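Local coordinates for antifreeze protein type II (Clupea harengus, PDB 2PY2), which probably binds ice crystals and checks their growth, a calcium-dependent antifreeze activity built on a C-type lectin fold, at residues Y85-T96 and I108-P116. Residues are numbered along the deposited sequence; the frame is centred on the assembly and turned at random.
Sequences YADWCAAQPDTT and IGKCWNDTP. With CA (calcium ion), chain G.
The indole of Trp112 lies with one face under the backbone of Ala86 and Asp87. Asp87 N sits over its centre, and Asp87 CB makes a CH-pi contact 3.7 Å from the centroid of the five-membered ring. An edge of the same indole turns to a face of Trp88 in a T-shaped pair, planes at 84°, while Pro93 CD rests centrally on the opposite face of Trp88. Tyr85 completes the aromatic cluster, meeting Trp112 obliquely. A chi1 of -176° sets the Asp87 carboxylate trans to the backbone N and carries it past the indole, and OD2 accepts a hydrogen bond from a water that itself accepts one from Trp112 NE1.

Beyond the rings, a single beta bridge joins the loop to the strand: Trp112 N reaches Asp87 O at 2.7 Å, and Cys89 N returns a bond to Trp112 O. The Cys89-Cys111 disulfide locks this end.

At the other end, Pro93, after a cis peptide, stands between the calcium ligands Gln92 and Asp94, a Gln-Pro-Asp motif as in galactose-type C-type lectins. Gln92 OE1 (2.5 Å from the calcium), Asp94 OD2, Asn113 OD1, and both OD1 and backbone O of Asp114 bind the ion, with Glu99 and a water completing the shell. The amides of Gln92 and Asn113 stack, planes 25° apart, with OE1 and OD1 both turned to the metal. Two backbone N-H groups steady the Asp114 carboxylate: OD1, also a calcium ligand, accepts Asp94 N at 2.9 Å, and OD2 receives Thr95 N on its syn lone pair.

Oxygens such as Gln92 OE1 and Asp114 OD1, only 2.9 Å apart, would probably repel one another without the cation. Calcium therefore probably helps hold the loop against the strand, consistent with the protein's calcium dependence.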
# COMPACT_ATOMS: atom_id res chain seq x y z
N TYR A 85 -3.57 8.10 9.15
CA TYR A 85 -3.95 6.80 9.66
C TYR A 85 -2.78 5.85 9.46
O TYR A 85 -2.03 5.99 8.49
CB TYR A 85 -5.16 6.26 8.89
CG TYR A 85 -5.49 4.81 9.20
CD1 TYR A 85 -6.28 4.47 10.29
CD2 TYR A 85 -5.01 3.79 8.39
CE1 TYR A 85 -6.58 3.13 10.57
CE2 TYR A 85 -5.30 2.46 8.66
CZ TYR A 85 -6.08 2.13 9.75
OH TYR A 85 -6.36 0.81 10.02
N ALA A 86 -2.62 4.91 10.38
CA ALA A 86 -1.57 3.91 10.31
C ALA A 86 -2.04 2.62 10.99
O ALA A 86 -2.91 2.66 11.87
CB ALA A 86 -0.30 4.42 10.97
N ASP A 87 -1.47 1.50 10.58
CA ASP A 87 -1.82 0.21 11.16
C ASP A 87 -0.52 -0.56 11.41
O ASP A 87 -0.40 -1.73 11.05
CB ASP A 87 -2.74 -0.56 10.20
CG ASP A 87 -3.23 -1.88 10.78
OD1 ASP A 87 -3.46 -1.95 12.00
OD2 ASP A 87 -3.40 -2.85 10.00
N TRP A 88 0.44 0.10 12.04
CA TRP A 88 1.73 -0.50 12.33
C TRP A 88 1.72 -1.74 13.21
O TRP A 88 0.97 -1.82 14.19
CB TRP A 88 2.66 0.53 12.98
CG TRP A 88 2.93 1.74 12.14
CD1 TRP A 88 2.61 3.04 12.44
CD2 TRP A 88 3.62 1.78 10.89
NE1 TRP A 88 3.06 3.88 11.45
CE2 TRP A 88 3.69 3.13 10.49
CE3 TRP A 88 4.20 0.79 10.08
CZ2 TRP A 88 4.30 3.52 9.30
CZ3 TRP A 88 4.81 1.19 8.89
CH2 TRP A 88 4.86 2.54 8.52
N CYS A 89 2.56 -2.71 12.86
CA CYS A 89 2.70 -3.91 13.65
C CYS A 89 3.44 -3.47 14.91
O CYS A 89 3.96 -2.35 14.97
CB CYS A 89 3.56 -4.95 12.93
SG CYS A 89 2.81 -5.81 11.51
N ALA A 90 3.52 -4.35 15.90
CA ALA A 90 4.23 -4.03 17.13
C ALA A 90 5.69 -3.72 16.79
O ALA A 90 6.30 -4.43 15.99
CB ALA A 90 4.17 -5.22 18.10
N ALA A 91 6.21 -2.65 17.38
CA ALA A 91 7.59 -2.22 17.18
C ALA A 91 7.82 -1.45 15.87
O ALA A 91 8.88 -0.87 15.67
CB ALA A 91 8.54 -3.41 17.25
N GLN A 92 6.81 -1.45 15.00
CA GLN A 92 6.91 -0.76 13.71
C GLN A 92 6.39 0.66 13.82
O GLN A 92 5.51 0.94 14.64
CB GLN A 92 6.10 -1.52 12.67
CG GLN A 92 6.57 -2.95 12.50
CD GLN A 92 7.97 -2.99 11.97
OE1 GLN A 92 8.23 -2.50 10.88
NE2 GLN A 92 8.89 -3.57 12.73
N PRO A 93 6.92 1.59 12.99
CA PRO A 93 7.96 1.33 11.99
C PRO A 93 9.37 1.50 12.57
O PRO A 93 9.55 2.16 13.59
CB PRO A 93 7.66 2.38 10.92
CG PRO A 93 7.24 3.55 11.75
CD PRO A 93 6.33 2.93 12.81
N ASP A 94 10.37 0.91 11.92
CA ASP A 94 11.74 1.06 12.41
C ASP A 94 12.30 2.44 12.04
O ASP A 94 13.14 2.98 12.75
CB ASP A 94 12.62 -0.05 11.84
CG ASP A 94 12.28 -1.41 12.44
OD1 ASP A 94 12.56 -1.63 13.63
OD2 ASP A 94 11.72 -2.26 11.72
N THR A 95 11.80 2.99 10.93
CA THR A 95 12.18 4.30 10.39
C THR A 95 13.59 4.35 9.79
O THR A 95 14.08 5.43 9.44
CB THR A 95 12.05 5.47 11.43
OG1 THR A 95 13.14 5.42 12.37
CG2 THR A 95 10.72 5.38 12.19
N THR A 96 14.22 3.19 9.67
CA THR A 96 15.56 3.11 9.08
C THR A 96 15.40 3.34 7.58
O THR A 96 14.51 2.76 6.95
CB THR A 96 16.18 1.71 9.27
OG1 THR A 96 15.96 1.26 10.61
CG2 THR A 96 17.68 1.76 9.00
N ILE A 108 1.42 -12.49 11.39
CA ILE A 108 0.15 -13.06 11.83
C ILE A 108 -0.85 -11.97 12.16
O ILE A 108 -2.06 -12.19 12.11
CB ILE A 108 0.33 -13.96 13.08
CG1 ILE A 108 0.72 -13.12 14.29
CG2 ILE A 108 1.40 -15.00 12.81
CD1 ILE A 108 0.77 -13.93 15.57
N GLY A 109 -0.35 -10.79 12.51
CA GLY A 109 -1.23 -9.68 12.84
C GLY A 109 -1.78 -8.94 11.62
O GLY A 109 -2.64 -8.08 11.76
N LYS A 110 -1.26 -9.27 10.44
CA LYS A 110 -1.69 -8.64 9.19
C LYS A 110 -1.70 -7.11 9.30
O LYS A 110 -2.67 -6.45 8.94
CB LYS A 110 -3.09 -9.15 8.80
CG LYS A 110 -3.19 -10.66 8.62
CD LYS A 110 -2.25 -11.17 7.53
CE LYS A 110 -2.45 -12.66 7.25
NZ LYS A 110 -1.62 -13.11 6.10
N CYS A 111 -0.58 -6.57 9.77
CA CYS A 111 -0.42 -5.13 9.96
C CYS A 111 0.67 -4.55 9.05
O CYS A 111 1.19 -5.25 8.17
CB CYS A 111 -0.07 -4.86 11.43
SG CYS A 111 0.91 -6.22 12.12
N TRP A 112 1.01 -3.28 9.27
CA TRP A 112 2.03 -2.62 8.44
C TRP A 112 3.43 -2.76 9.01
O TRP A 112 3.65 -2.75 10.22
CB TRP A 112 1.75 -1.13 8.29
CG TRP A 112 0.45 -0.75 7.63
CD1 TRP A 112 -0.55 -1.58 7.22
CD2 TRP A 112 0.00 0.58 7.38
NE1 TRP A 112 -1.60 -0.84 6.73
CE2 TRP A 112 -1.29 0.49 6.82
CE3 TRP A 112 0.57 1.85 7.58
CZ2 TRP A 112 -2.03 1.62 6.46
CZ3 TRP A 112 -0.17 2.97 7.22
CH2 TRP A 112 -1.45 2.85 6.66
N ASN A 113 4.40 -2.84 8.10
CA ASN A 113 5.79 -2.99 8.46
C ASN A 113 6.60 -2.22 7.42
O ASN A 113 6.34 -2.37 6.22
CB ASN A 113 6.12 -4.47 8.42
CG ASN A 113 7.48 -4.78 8.96
OD1 ASN A 113 8.47 -4.21 8.52
ND2 ASN A 113 7.54 -5.72 9.90
N ASP A 114 7.54 -1.36 7.83
CA ASP A 114 8.34 -0.70 6.79
C ASP A 114 9.40 -1.73 6.38
O ASP A 114 10.02 -2.37 7.22
CB ASP A 114 8.92 0.67 7.25
CG ASP A 114 9.63 0.65 8.60
OD1 ASP A 114 9.46 -0.27 9.41
OD2 ASP A 114 10.37 1.62 8.88
N THR A 115 9.57 -1.93 5.08
CA THR A 115 10.50 -2.96 4.63
C THR A 115 11.35 -2.51 3.45
O THR A 115 11.03 -1.54 2.79
CB THR A 115 9.72 -4.30 4.31
OG1 THR A 115 9.71 -4.58 2.91
CG2 THR A 115 8.29 -4.21 4.81
N PRO A 116 12.48 -3.19 3.22
CA PRO A 116 13.35 -2.82 2.10
C PRO A 116 12.54 -2.76 0.80
O PRO A 116 11.87 -3.72 0.43
CB PRO A 116 14.39 -3.94 2.10
CG PRO A 116 14.50 -4.27 3.56
CD PRO A 116 13.07 -4.29 4.00
CA CA G . 10.44 -2.51 9.61
O HOH W 1 -3.97 -2.30 7.14
O HOH W 2 -4.31 -5.41 11.18
O HOH W 3 10.71 -5.14 9.65